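Local coordinates for multifunctional non-homologous end joining DNA repair protein LigD (Mycobacterium tuberculosis, PDB 2IRX) that probably works with Ku in non-homologous end joining of DNA double-strand breaks, this piece being its primase-like polymerase domain, here holding GTP and manganese, at residues Ala52-Trp57 and Lys69-Ser74; Ala110-Val115 and Thr239-Tyr244; Arg136-Leu141 and Ser232-Ser237. All coordinates share one frame; numbering follows the deposited sequence.

In the fold
All three contacts lie in the LigD primase-polymerase domain, of the archaeo-eukaryotic primase clan, and all three touch the bound GTP. Contact 1, through strand 53-56, and contact 2 share one four-stranded antiparallel sheet, ordered 66-68, 53-56, 112-115, 240-241; their centres are about 12 Å apart. Contact 3 joins strand 129-143 of the larger mixed sheet to the loop after strand 227-230, its centre about 13 Å from that of contact 2 and about 21 Å from that of contact 1. Along the chain contact 1 closes first; contact 2 then brackets contact 3. Together they follow the nucleotide from base to phosphates: Lys55 at the guanine, His114 and Thr239 at the ribose, Asp140 at the manganese.

Contact 1. Residues Ala52-Trp57 and Lys69-Ser74; sequences ATRKRW and KQLALS. With GTP (guanosine-5'-triphosphate), chain C.
Lys69, the first residue past strand 66-68, meets strand 53-56 in two ways. The CG of its side chain runs beside Thr53, 3.9 Å from OG1, the two side chains pointing the same way. Its carbonyl O takes a nearly straight hydrogen bond from Arg54 NH1 (2.9 Å, 165°), lying in the guanidinium plane although the donor stands above the carbonyl plane. Next comes Gln70, whose O is bound by Arg54 NH2 at 3.0 Å, again at the guanidinium edge but with a more bent N-H (136°). Leu71 brings CD1 over one face of that group, 4.2 Å from NH2. At Ala72 a water joins the backbone N to the same NH2. The arginine reaches these carbonyls because its chain bends at chi2 and chi3, which also lets NH1 bond to Ala52 O. Glu68 adds a salt bridge to NH2. Arg54 thus ties the loop leaving strand 66-68, whose start probably contacts target DNA, to the antiparallel neighbour 53-56. From that strand Lys55 extends to the guanine, NZ to N7 of GTP 2.9 Å, consistent with substrate binding. Helix 99-107 packs on Arg54 and Leu71 through Trp104, while strand 90-95 lies against Thr53 and Lys69 through Tyr93.

Contact 2. Residues Ala110-Val115 and Thr239-Tyr244; sequences ALEVHV and TTIAPY. With GTP (guanosine-5'-triphosphate), chain C.
Strands 112-115 and 240-241 pair antiparallel at one margin of the four-stranded sheet of the primase-polymerase domain. His114 and Ile241 form a non-hydrogen-bonded pair, and Val115 with Thr240 the adjoining hydrogen-bonded one: Val115 N gives to Thr240 O at 3.0 Å, and Thr240 N returns a bond to Val115 O at 2.9 Å. Beyond the bridge Ala242 N still reaches Val113 O, 2.7 Å and nearly straight at 175°. Leu111 and Glu112, both facing Lys55, make a classic beta bulge.

Ile241 lies across the face of the His114 imidazole, its CB 4.0 Å from the ring centroid in a CH-pi contact. With CG1 anti to the backbone N (chi1 -162°), the isoleucine crosses the Glu112 side chain at about a right angle, Ile241 CD1 standing 3.7 Å from Glu112 CD. Glu112 OE1 accepts the N-H of His114 NE2, lying in the ring plane but met on the anti side and tilted from the carboxylate plane. This bond fixes the ring's rotation and leaves ND1 to face the nucleotide; Arg247 and Gly248 hold the other carboxylate oxygen. On the reverse side of the sheet, Val115 CG2 packs on Ala242 CB. His114 and Thr239, probable substrate-binding residues as in related polymerases, here both reach the ribose: O2' of GTP is hydrogen-bonded to His114 ND1 (2.8 Å) and to Thr239 OG1, while O3' donates to Thr239 O at 2.7 Å.

Contact 3. Residues Arg136-Leu141 and Ser232-Ser237; sequences RLVFDL and SQNSGS. With MN (manganese (II) ion), chain B; GTP (guanosine-5'-triphosphate), chain C.
The metal site of the polymerase domain lies on strand 129-143, whose Asp140 is the first aspartate of a DxD pair with Asp142; both bind manganese. Asp140 OD1 coordinates the ion at 2.2 Å, alongside oxygens of the beta and gamma phosphates of GTP and two waters. Its other oxygen, OD2, takes a short hydrogen bond from Gln233 NE2 (2.6 Å, 166°), entering on the anti lone pair and close to the plane of the amide. Carboxylate and amide planes stand 70° apart. Asp230 shares NE2 and Thr240 binds OE1, fixing the amide's rotation, consistent with a second-shell residue that orients the metal-binding carboxylate. One residue on in this 3-10 turn, Asn234 uses its side-chain amide to bracket Val138: OD1 accepts from Val138 N at 2.9 Å, and ND2 donates to Val138 O at an angle of 138°. ND2 has a second acceptor in Trp231 O. Val138 CG1 lies 4.1 Å from Gln233 CB. Two waters complete the seam. One joins Val138 O to Gln233 N; the other donates both to Arg136 O, at 2.6 Å, and to Asn234 OD1, at 2.7 Å.

Contact 1. Residues Ala52-Trp57 and Lys69-Ser74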
loop_
_atom_site.group_PDB
_atom_site.type_symbol
_atom_site.label_atom_id
_atom_site.label_comp_id
_atom_site.label_asym_id
_atom_site.label_seq_id
_atom_site.Cartn_x
_atom_site.Cartn_y
_atom_site.Cartn_z
ATOM N N ALA A 52 7.411 7.262 4.604
ATOM C CA ALA A 52 6.723 6.115 5.201
ATOM C C ALA A 52 5.921 6.529 6.442
ATOM O O ALA A 52 6.489 7.025 7.421
ATOM C CB ALA A 52 7.742 5.014 5.570
ATOM N N THR A 53 4.609 6.356 6.353
ATOM C CA THR A 53 3.700 6.449 7.490
ATOM C C THR A 53 3.577 5.048 8.126
ATOM O O THR A 53 3.358 4.057 7.421
ATOM C CB THR A 53 2.320 6.984 7.047
ATOM O OG1 THR A 53 2.473 8.318 6.533
ATOM C CG2 THR A 53 1.304 6.991 8.213
ATOM N N ARG A 54 3.736 4.991 9.445
ATOM C CA ARG A 54 3.723 3.742 10.217
ATOM C C ARG A 54 2.393 3.632 10.970
ATOM O O ARG A 54 2.088 4.450 11.886
ATOM C CB ARG A 54 4.897 3.709 11.225
ATOM C CG ARG A 54 6.330 3.581 10.647
ATOM C CD ARG A 54 6.936 4.937 10.199
ATOM N NE ARG A 54 7.042 5.869 11.319
ATOM C CZ ARG A 54 6.822 7.180 11.246
ATOM N NH1 ARG A 54 6.472 7.734 10.090
ATOM N NH2 ARG A 54 6.948 7.947 12.343
ATOM N N LYS A 55 1.595 2.631 10.620
ATOM C CA LYS A 55 0.476 2.273 11.483
ATOM C C LYS A 55 0.935 1.206 12.499
ATOM O O LYS A 55 1.235 0.041 12.139
ATOM C CB LYS A 55 -0.743 1.832 10.684
ATOM C CG LYS A 55 -2.064 1.934 11.468
ATOM C CD LYS A 55 -3.279 1.777 10.541
ATOM C CE LYS A 55 -4.584 1.783 11.368
ATOM N NZ LYS A 55 -5.828 1.735 10.471
ATOM N N ARG A 56 0.954 1.619 13.765
ATOM C CA ARG A 56 1.531 0.825 14.837
ATOM C C ARG A 56 0.501 0.232 15.787
ATOM O O ARG A 56 -0.484 0.876 16.145
ATOM C CB ARG A 56 2.566 1.645 15.635
ATOM C CG ARG A 56 3.715 2.234 14.720
ATOM C CD ARG A 56 4.594 3.187 15.548
ATOM N NE ARG A 56 5.247 2.498 16.663
ATOM C CZ ARG A 56 5.824 3.103 17.708
ATOM N NH1 ARG A 56 5.848 4.447 17.812
ATOM N NH2 ARG A 56 6.396 2.356 18.655
ATOM N N TRP A 57 0.752 -1.016 16.177
ATOM C CA TRP A 57 -0.025 -1.720 17.198
ATOM C C TRP A 57 0.959 -2.226 18.275
ATOM O O TRP A 57 1.303 -3.419 18.298
ATOM C CB TRP A 57 -0.731 -2.920 16.558
ATOM C CG TRP A 57 -2.007 -2.647 15.781
ATOM C CD1 TRP A 57 -3.301 -2.800 16.245
ATOM C CD2 TRP A 57 -2.122 -2.273 14.393
ATOM N NE1 TRP A 57 -4.206 -2.526 15.233
ATOM C CE2 TRP A 57 -3.515 -2.197 14.091
ATOM C CE3 TRP A 57 -1.193 -1.970 13.383
ATOM C CZ2 TRP A 57 -3.994 -1.829 12.816
ATOM C CZ3 TRP A 57 -1.680 -1.606 12.103
ATOM C CH2 TRP A 57 -3.063 -1.539 11.841
ATOM N N LYS A 69 2.892 9.625 11.656
ATOM C CA LYS A 69 3.515 10.288 10.499
ATOM C C LYS A 69 4.835 10.916 10.911
ATOM O O LYS A 69 5.907 10.516 10.431
ATOM C CB LYS A 69 2.566 11.347 9.919
ATOM C CG LYS A 69 1.240 10.770 9.354
ATOM C CD LYS A 69 0.308 11.892 8.884
ATOM C CE LYS A 69 -1.038 11.295 8.411
ATOM N NZ LYS A 69 -2.044 12.382 8.049
ATOM N N GLN A 70 4.761 11.891 11.825
ATOM C CA GLN A 70 5.958 12.522 12.388
ATOM C C GLN A 70 6.957 11.508 12.955
ATOM O O GLN A 70 6.605 10.594 13.727
ATOM C CB GLN A 70 5.590 13.565 13.462
ATOM C CG GLN A 70 6.824 14.198 14.145
ATOM C CD GLN A 70 7.609 15.125 13.221
ATOM O OE1 GLN A 70 7.045 15.746 12.315
ATOM N NE2 GLN A 70 8.918 15.222 13.454
ATOM N N LEU A 71 8.216 11.701 12.575
ATOM C CA LEU A 71 9.310 10.905 13.113
ATOM C C LEU A 71 9.671 11.380 14.537
ATOM O O LEU A 71 9.912 12.585 14.782
ATOM C CB LEU A 71 10.519 10.983 12.158
ATOM C CG LEU A 71 11.628 9.956 12.296
ATOM C CD1 LEU A 71 11.085 8.508 12.326
ATOM C CD2 LEU A 71 12.718 10.138 11.201
ATOM N N ALA A 72 9.691 10.454 15.493
ATOM C CA ALA A 72 10.094 10.785 16.860
ATOM C C ALA A 72 11.510 11.336 16.957
ATOM O O ALA A 72 12.373 10.962 16.182
ATOM C CB ALA A 72 9.958 9.581 17.788
ATOM N N LEU A 73 11.727 12.206 17.953
ATOM C CA LEU A 73 13.043 12.724 18.304
ATOM C C LEU A 73 14.041 11.593 18.604
ATOM O O LEU A 73 15.218 11.696 18.264
ATOM C CB LEU A 73 12.915 13.671 19.518
ATOM C CG LEU A 73 14.158 14.411 20.032
ATOM C CD1 LEU A 73 14.523 15.578 19.099
ATOM C CD2 LEU A 73 13.994 14.900 21.495
ATOM N N SER A 74 13.549 10.505 19.197
ATOM C CA SER A 74 14.383 9.341 19.549
ATOM C C SER A 74 14.765 8.431 18.372
ATOM O O SER A 74 15.585 7.511 18.528
ATOM C CB SER A 74 13.676 8.500 20.608
ATOM O OG SER A 74 12.434 8.070 20.094
HETATM P PG GTP C . -9.649 -2.659 2.814
HETATM O O1G GTP C . -9.389 -3.692 1.785
HETATM O O2G GTP C . -10.492 -1.527 2.263
HETATM O O3G GTP C . -10.224 -3.244 4.075
HETATM O O3B GTP C . -8.167 -2.138 3.233
HETATM P PB GTP C . -7.408 -0.791 2.807
HETATM O O1B GTP C . -7.744 -0.361 1.416
HETATM O O2B GTP C . -5.948 -0.993 2.934
HETATM O O3A GTP C . -8.071 0.273 3.792
HETATM P PA GTP C . -7.525 1.054 5.090
HETATM O O1A GTP C . -6.419 0.293 5.773
HETATM O O2A GTP C . -8.756 1.269 5.939
HETATM O "O5'" GTP C . -6.988 2.432 4.503
HETATM C "C5'" GTP C . -7.802 3.319 3.725
HETATM C "C4'" GTP C . -7.114 4.688 3.628
HETATM O "O4'" GTP C . -6.848 5.277 4.901
HETATM C "C3'" GTP C . -5.767 4.602 2.935
HETATM O "O3'" GTP C . -5.620 5.841 2.294
HETATM C "C2'" GTP C . -4.762 4.503 4.093
HETATM O "O2'" GTP C . -3.424 4.922 3.862
HETATM C "C1'" GTP C . -5.434 5.355 5.157
HETATM N N9 GTP C . -5.372 4.895 6.555
HETATM C C8 GTP C . -5.380 3.618 7.058
HETATM N N7 GTP C . -5.403 3.716 8.405
HETATM C C5 GTP C . -5.451 5.031 8.751
HETATM C C6 GTP C . -5.513 5.689 9.986
HETATM O O6 GTP C . -5.514 5.050 11.041
HETATM N N1 GTP C . -5.579 7.081 10.006
HETATM C C2 GTP C . -5.581 7.816 8.832
HETATM N N2 GTP C . -5.622 9.155 8.882
HETATM N N3 GTP C . -5.512 7.154 7.605
HETATM C C4 GTP C . -5.451 5.778 7.584
HETATM O O HOH W 1 8.646 7.907 15.071
#

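Contact 2. Residues Ala110-Val115 and Thr239-Tyr244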
loop_
_atom_site.group_PDB
_atom_site.type_symbol
_atom_site.label_atom_id
_atom_site.label_comp_id
_atom_site.label_asym_id
_atom_site.label_seq_id
_atom_site.Cartn_x
_atom_site.Cartn_y
_atom_site.Cartn_z
ATOM N N ALA A 110 5.268 -1.539 13.734
ATOM C CA ALA A 110 4.633 -0.838 12.636
ATOM C C ALA A 110 4.179 -1.909 11.667
ATOM O O ALA A 110 4.842 -2.173 10.647
ATOM C CB ALA A 110 5.622 0.112 11.949
ATOM N N LEU A 111 3.067 -2.575 12.021
ATOM C CA LEU A 111 2.568 -3.681 11.205
ATOM C C LEU A 111 2.320 -3.232 9.774
ATOM O O LEU A 111 2.592 -3.990 8.836
ATOM C CB LEU A 111 1.260 -4.236 11.790
ATOM C CG LEU A 111 1.383 -4.836 13.205
ATOM C CD1 LEU A 111 0.030 -5.434 13.674
ATOM C CD2 LEU A 111 2.499 -5.915 13.302
ATOM N N GLU A 112 1.788 -2.016 9.613
ATOM C CA GLU A 112 1.486 -1.495 8.276
ATOM C C GLU A 112 2.374 -0.304 7.937
ATOM O O GLU A 112 2.588 0.612 8.771
ATOM C CB GLU A 112 -0.002 -1.084 8.154
ATOM C CG GLU A 112 -0.983 -2.203 8.558
ATOM C CD GLU A 112 -2.424 -1.900 8.236
ATOM O OE1 GLU A 112 -2.731 -0.727 7.917
ATOM O OE2 GLU A 112 -3.256 -2.847 8.273
ATOM N N VAL A 113 2.862 -0.317 6.706
ATOM C CA VAL A 113 3.641 0.780 6.154
ATOM C C VAL A 113 2.791 1.367 5.019
ATOM O O VAL A 113 2.391 0.645 4.077
ATOM C CB VAL A 113 5.020 0.297 5.614
ATOM C CG1 VAL A 113 5.755 1.462 4.925
ATOM C CG2 VAL A 113 5.866 -0.364 6.749
ATOM N N HIS A 114 2.464 2.644 5.164
ATOM C CA HIS A 114 1.638 3.370 4.180
ATOM C C HIS A 114 2.480 4.450 3.466
ATOM O O HIS A 114 3.260 5.156 4.111
ATOM C CB HIS A 114 0.409 3.982 4.846
ATOM C CG HIS A 114 -0.561 2.967 5.387
ATOM N ND1 HIS A 114 -1.826 2.788 4.863
ATOM C CD2 HIS A 114 -0.448 2.078 6.411
ATOM C CE1 HIS A 114 -2.455 1.839 5.535
ATOM N NE2 HIS A 114 -1.638 1.384 6.479
ATOM N N VAL A 115 2.302 4.581 2.150
ATOM C CA VAL A 115 3.083 5.557 1.348
ATOM C C VAL A 115 2.204 6.252 0.292
ATOM O O VAL A 115 1.161 5.676 -0.146
ATOM C CB VAL A 115 4.327 4.895 0.639
ATOM C CG1 VAL A 115 5.358 4.364 1.662
ATOM C CG2 VAL A 115 3.883 3.757 -0.317
ATOM N N THR A 239 -2.284 8.528 1.298
ATOM C CA THR A 239 -1.397 7.353 1.270
ATOM C C THR A 239 -2.214 6.112 0.889
ATOM O O THR A 239 -3.431 6.171 0.836
ATOM C CB THR A 239 -0.713 7.106 2.669
ATOM O OG1 THR A 239 -1.717 6.982 3.690
ATOM C CG2 THR A 239 0.288 8.239 3.028
ATOM N N THR A 240 -1.521 5.020 0.589
ATOM C CA THR A 240 -2.111 3.698 0.419
ATOM C C THR A 240 -1.087 2.741 1.005
ATOM O O THR A 240 0.130 2.952 0.856
ATOM C CB THR A 240 -2.393 3.360 -1.082
ATOM O OG1 THR A 240 -3.266 4.383 -1.638
ATOM C CG2 THR A 240 -3.075 1.978 -1.205
ATOM N N ILE A 241 -1.568 1.686 1.653
ATOM C CA ILE A 241 -0.667 0.680 2.217
ATOM C C ILE A 241 0.330 0.188 1.143
ATOM O O ILE A 241 -0.051 -0.035 -0.035
ATOM C CB ILE A 241 -1.429 -0.496 2.864
ATOM C CG1 ILE A 241 -0.494 -1.265 3.823
ATOM C CG2 ILE A 241 -2.089 -1.436 1.773
ATOM C CD1 ILE A 241 -1.248 -2.216 4.730
ATOM N N ALA A 242 1.595 0.036 1.540
ATOM C CA ALA A 242 2.649 -0.473 0.630
ATOM C C ALA A 242 2.415 -1.941 0.231
ATOM O O ALA A 242 2.075 -2.762 1.081
ATOM C CB ALA A 242 4.049 -0.315 1.272
ATOM N N PRO A 243 2.636 -2.275 -1.059
ATOM C CA PRO A 243 2.725 -3.688 -1.449
ATOM C C PRO A 243 3.673 -4.454 -0.506
ATOM O O PRO A 243 4.715 -3.915 -0.102
ATOM C CB PRO A 243 3.297 -3.621 -2.880
ATOM C CG PRO A 243 2.684 -2.310 -3.404
ATOM C CD PRO A 243 2.803 -1.370 -2.214
ATOM N N TYR A 244 3.272 -5.662 -0.127
ATOM C CA TYR A 244 4.018 -6.539 0.797
ATOM C C TYR A 244 3.867 -6.172 2.298
ATOM O O TYR A 244 4.270 -6.928 3.164
ATOM C CB TYR A 244 5.505 -6.667 0.390
ATOM C CG TYR A 244 5.705 -7.281 -0.967
ATOM C CD1 TYR A 244 5.530 -8.656 -1.165
ATOM C CD2 TYR A 244 6.107 -6.500 -2.049
ATOM C CE1 TYR A 244 5.723 -9.243 -2.442
ATOM C CE2 TYR A 244 6.312 -7.070 -3.330
ATOM C CZ TYR A 244 6.115 -8.440 -3.510
ATOM O OH TYR A 244 6.310 -9.022 -4.754
HETATM P PG GTP C . -9.649 -2.659 2.814
HETATM O O1G GTP C . -9.389 -3.692 1.785
HETATM O O2G GTP C . -10.492 -1.527 2.263
HETATM O O3G GTP C . -10.224 -3.244 4.075
HETATM O O3B GTP C . -8.167 -2.138 3.233
HETATM P PB GTP C . -7.408 -0.791 2.807
HETATM O O1B GTP C . -7.744 -0.361 1.416
HETATM O O2B GTP C . -5.948 -0.993 2.934
HETATM O O3A GTP C . -8.071 0.273 3.792
HETATM P PA GTP C . -7.525 1.054 5.090
HETATM O O1A GTP C . -6.419 0.293 5.773
HETATM O O2A GTP C . -8.756 1.269 5.939
HETATM O "O5'" GTP C . -6.988 2.432 4.503
HETATM C "C5'" GTP C . -7.802 3.319 3.725
HETATM C "C4'" GTP C . -7.114 4.688 3.628
HETATM O "O4'" GTP C . -6.848 5.277 4.901
HETATM C "C3'" GTP C . -5.767 4.602 2.935
HETATM O "O3'" GTP C . -5.620 5.841 2.294
HETATM C "C2'" GTP C . -4.762 4.503 4.093
HETATM O "O2'" GTP C . -3.424 4.922 3.862
HETATM C "C1'" GTP C . -5.434 5.355 5.157
HETATM N N9 GTP C . -5.372 4.895 6.555
HETATM C C8 GTP C . -5.380 3.618 7.058
HETATM N N7 GTP C . -5.403 3.716 8.405
HETATM C C5 GTP C . -5.451 5.031 8.751
HETATM C C6 GTP C . -5.513 5.689 9.986
HETATM O O6 GTP C . -5.514 5.050 11.041
HETATM N N1 GTP C . -5.579 7.081 10.006
HETATM C C2 GTP C . -5.581 7.816 8.832
HETATM N N2 GTP C . -5.622 9.155 8.882
HETATM N N3 GTP C . -5.512 7.154 7.605
HETATM C C4 GTP C . -5.451 5.778 7.584
#

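Contact 3. Residues Arg136-Leu141 and Ser232-Ser237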
loop_
_atom_site.group_PDB
_atom_site.type_symbol
_atom_site.label_atom_id
_atom_site.label_comp_id
_atom_site.label_asym_id
_atom_site.label_seq_id
_atom_site.Cartn_x
_atom_site.Cartn_y
_atom_site.Cartn_z
ATOM N N ARG A 136 3.152 6.388 -10.076
ATOM C CA ARG A 136 2.161 5.370 -10.386
ATOM C C ARG A 136 0.786 5.908 -10.024
ATOM O O ARG A 136 0.680 6.824 -9.201
ATOM C CB ARG A 136 2.469 4.061 -9.640
ATOM C CG ARG A 136 2.479 4.175 -8.119
ATOM C CD ARG A 136 3.326 3.086 -7.478
ATOM N NE ARG A 136 3.158 3.133 -6.035
ATOM C CZ ARG A 136 4.045 2.704 -5.141
ATOM N NH1 ARG A 136 5.201 2.162 -5.524
ATOM N NH2 ARG A 136 3.766 2.826 -3.842
ATOM N N LEU A 137 -0.250 5.339 -10.642
ATOM C CA LEU A 137 -1.634 5.532 -10.180
ATOM C C LEU A 137 -2.003 4.389 -9.230
ATOM O O LEU A 137 -1.523 3.249 -9.380
ATOM C CB LEU A 137 -2.649 5.502 -11.336
ATOM C CG LEU A 137 -2.474 6.376 -12.568
ATOM C CD1 LEU A 137 -3.416 5.900 -13.673
ATOM C CD2 LEU A 137 -2.720 7.822 -12.201
ATOM N N VAL A 138 -2.849 4.688 -8.262
ATOM C CA VAL A 138 -3.464 3.648 -7.437
ATOM C C VAL A 138 -5.000 3.774 -7.421
ATOM O O VAL A 138 -5.550 4.881 -7.386
ATOM C CB VAL A 138 -2.900 3.639 -5.959
ATOM C CG1 VAL A 138 -3.339 4.877 -5.153
ATOM C CG2 VAL A 138 -3.318 2.329 -5.193
ATOM N N PHE A 139 -5.655 2.617 -7.402
ATOM C CA PHE A 139 -7.099 2.520 -7.219
ATOM C C PHE A 139 -7.343 1.598 -6.040
ATOM O O PHE A 139 -6.775 0.502 -5.946
ATOM C CB PHE A 139 -7.777 1.968 -8.476
ATOM C CG PHE A 139 -7.644 2.860 -9.682
ATOM C CD1 PHE A 139 -8.649 3.791 -9.995
ATOM C CD2 PHE A 139 -6.534 2.757 -10.508
ATOM C CE1 PHE A 139 -8.522 4.651 -11.125
ATOM C CE2 PHE A 139 -6.397 3.583 -11.654
ATOM C CZ PHE A 139 -7.397 4.531 -11.951
ATOM N N ASP A 140 -8.187 2.066 -5.139
ATOM C CA ASP A 140 -8.544 1.359 -3.933
ATOM C C ASP A 140 -9.991 0.872 -4.132
ATOM O O ASP A 140 -10.938 1.662 -4.147
ATOM C CB ASP A 140 -8.365 2.315 -2.735
ATOM C CG ASP A 140 -8.760 1.690 -1.395
ATOM O OD1 ASP A 140 -9.012 0.473 -1.331
ATOM O OD2 ASP A 140 -8.799 2.427 -0.372
ATOM N N LEU A 141 -10.154 -0.433 -4.311
ATOM C CA LEU A 141 -11.490 -0.996 -4.574
ATOM C C LEU A 141 -12.059 -1.606 -3.290
ATOM O O LEU A 141 -11.511 -2.600 -2.778
ATOM C CB LEU A 141 -11.430 -2.085 -5.663
ATOM C CG LEU A 141 -11.439 -1.675 -7.151
ATOM C CD1 LEU A 141 -10.335 -0.683 -7.507
ATOM C CD2 LEU A 141 -11.374 -2.901 -8.068
ATOM N N SER A 232 -9.210 8.679 -5.030
ATOM C CA SER A 232 -8.737 9.874 -4.343
ATOM C C SER A 232 -7.372 9.723 -3.677
ATOM O O SER A 232 -6.780 10.733 -3.290
ATOM C CB SER A 232 -9.773 10.387 -3.328
ATOM O OG SER A 232 -9.854 9.503 -2.205
ATOM N N GLN A 233 -6.865 8.488 -3.554
ATOM C CA GLN A 233 -5.579 8.267 -2.888
ATOM C C GLN A 233 -4.434 8.613 -3.818
ATOM O O GLN A 233 -3.273 8.543 -3.438
ATOM C CB GLN A 233 -5.466 6.849 -2.321
ATOM C CG GLN A 233 -6.299 6.639 -1.075
ATOM C CD GLN A 233 -6.669 5.185 -0.829
ATOM O OE1 GLN A 233 -5.811 4.305 -0.873
ATOM N NE2 GLN A 233 -7.947 4.930 -0.520
ATOM N N ASN A 234 -4.778 9.037 -5.033
ATOM C CA ASN A 234 -3.781 9.697 -5.892
ATOM C C ASN A 234 -3.460 11.126 -5.492
ATOM O O ASN A 234 -2.516 11.725 -6.024
ATOM C CB ASN A 234 -4.218 9.649 -7.348
ATOM C CG ASN A 234 -4.300 8.240 -7.845
ATOM O OD1 ASN A 234 -3.268 7.579 -8.096
ATOM N ND2 ASN A 234 -5.521 7.745 -7.942
ATOM N N SER A 235 -4.256 11.676 -4.586
ATOM C CA SER A 235 -3.964 12.992 -4.038
ATOM C C SER A 235 -2.590 12.979 -3.340
ATOM O O SER A 235 -2.255 12.015 -2.668
ATOM C CB SER A 235 -5.054 13.434 -3.072
ATOM O OG SER A 235 -4.589 14.522 -2.291
ATOM N N GLY A 236 -1.828 14.069 -3.488
ATOM C CA GLY A 236 -0.497 14.174 -2.903
ATOM C C GLY A 236 -0.490 14.048 -1.384
ATOM O O GLY A 236 0.517 13.671 -0.797
ATOM N N SER A 237 -1.614 14.387 -0.749
ATOM C CA SER A 237 -1.724 14.357 0.704
ATOM C C SER A 237 -2.281 13.029 1.239
ATOM O O SER A 237 -2.441 12.866 2.454
ATOM C CB SER A 237 -2.595 15.530 1.190
ATOM O OG SER A 237 -3.887 15.417 0.640
HETATM MN MN MN B . -9.836 -0.308 0.557
HETATM P PG GTP C . -9.649 -2.659 2.814
HETATM O O1G GTP C . -9.389 -3.692 1.785
HETATM O O2G GTP C . -10.492 -1.527 2.263
HETATM O O3G GTP C . -10.224 -3.244 4.075
HETATM O O3B GTP C . -8.167 -2.138 3.233
HETATM P PB GTP C . -7.408 -0.791 2.807
HETATM O O1B GTP C . -7.744 -0.361 1.416
HETATM O O2B GTP C . -5.948 -0.993 2.934
HETATM O O3A GTP C . -8.071 0.273 3.792
HETATM P PA GTP C . -7.525 1.054 5.090
HETATM O O1A GTP C . -6.419 0.293 5.773
HETATM O O2A GTP C . -8.756 1.269 5.939
HETATM O "O5'" GTP C . -6.988 2.432 4.503
HETATM C "C5'" GTP C . -7.802 3.319 3.725
HETATM C "C4'" GTP C . -7.114 4.688 3.628
HETATM O "O4'" GTP C . -6.848 5.277 4.901
HETATM C "C3'" GTP C . -5.767 4.602 2.935
HETATM O "O3'" GTP C . -5.620 5.841 2.294
HETATM C "C2'" GTP C . -4.762 4.503 4.093
HETATM O "O2'" GTP C . -3.424 4.922 3.862
HETATM C "C1'" GTP C . -5.434 5.355 5.157
HETATM N N9 GTP C . -5.372 4.895 6.555
HETATM C C8 GTP C . -5.380 3.618 7.058
HETATM N N7 GTP C . -5.403 3.716 8.405
HETATM C C5 GTP C . -5.451 5.031 8.751
HETATM C C6 GTP C . -5.513 5.689 9.986
HETATM O O6 GTP C . -5.514 5.050 11.041
HETATM N N1 GTP C . -5.579 7.081 10.006
HETATM C C2 GTP C . -5.581 7.816 8.832
HETATM N N2 GTP C . -5.622 9.155 8.882
HETATM N N3 GTP C . -5.512 7.154 7.605
HETATM C C4 GTP C . -5.451 5.778 7.584
HETATM O O HOH W 2 -0.825 8.795 -8.377
HETATM O O HOH W 3 -6.967 6.037 -5.285
HETATM O O HOH W 4 -10.431 1.505 1.580
HETATM O O HOH W 5 -9.400 -2.396 -0.755
#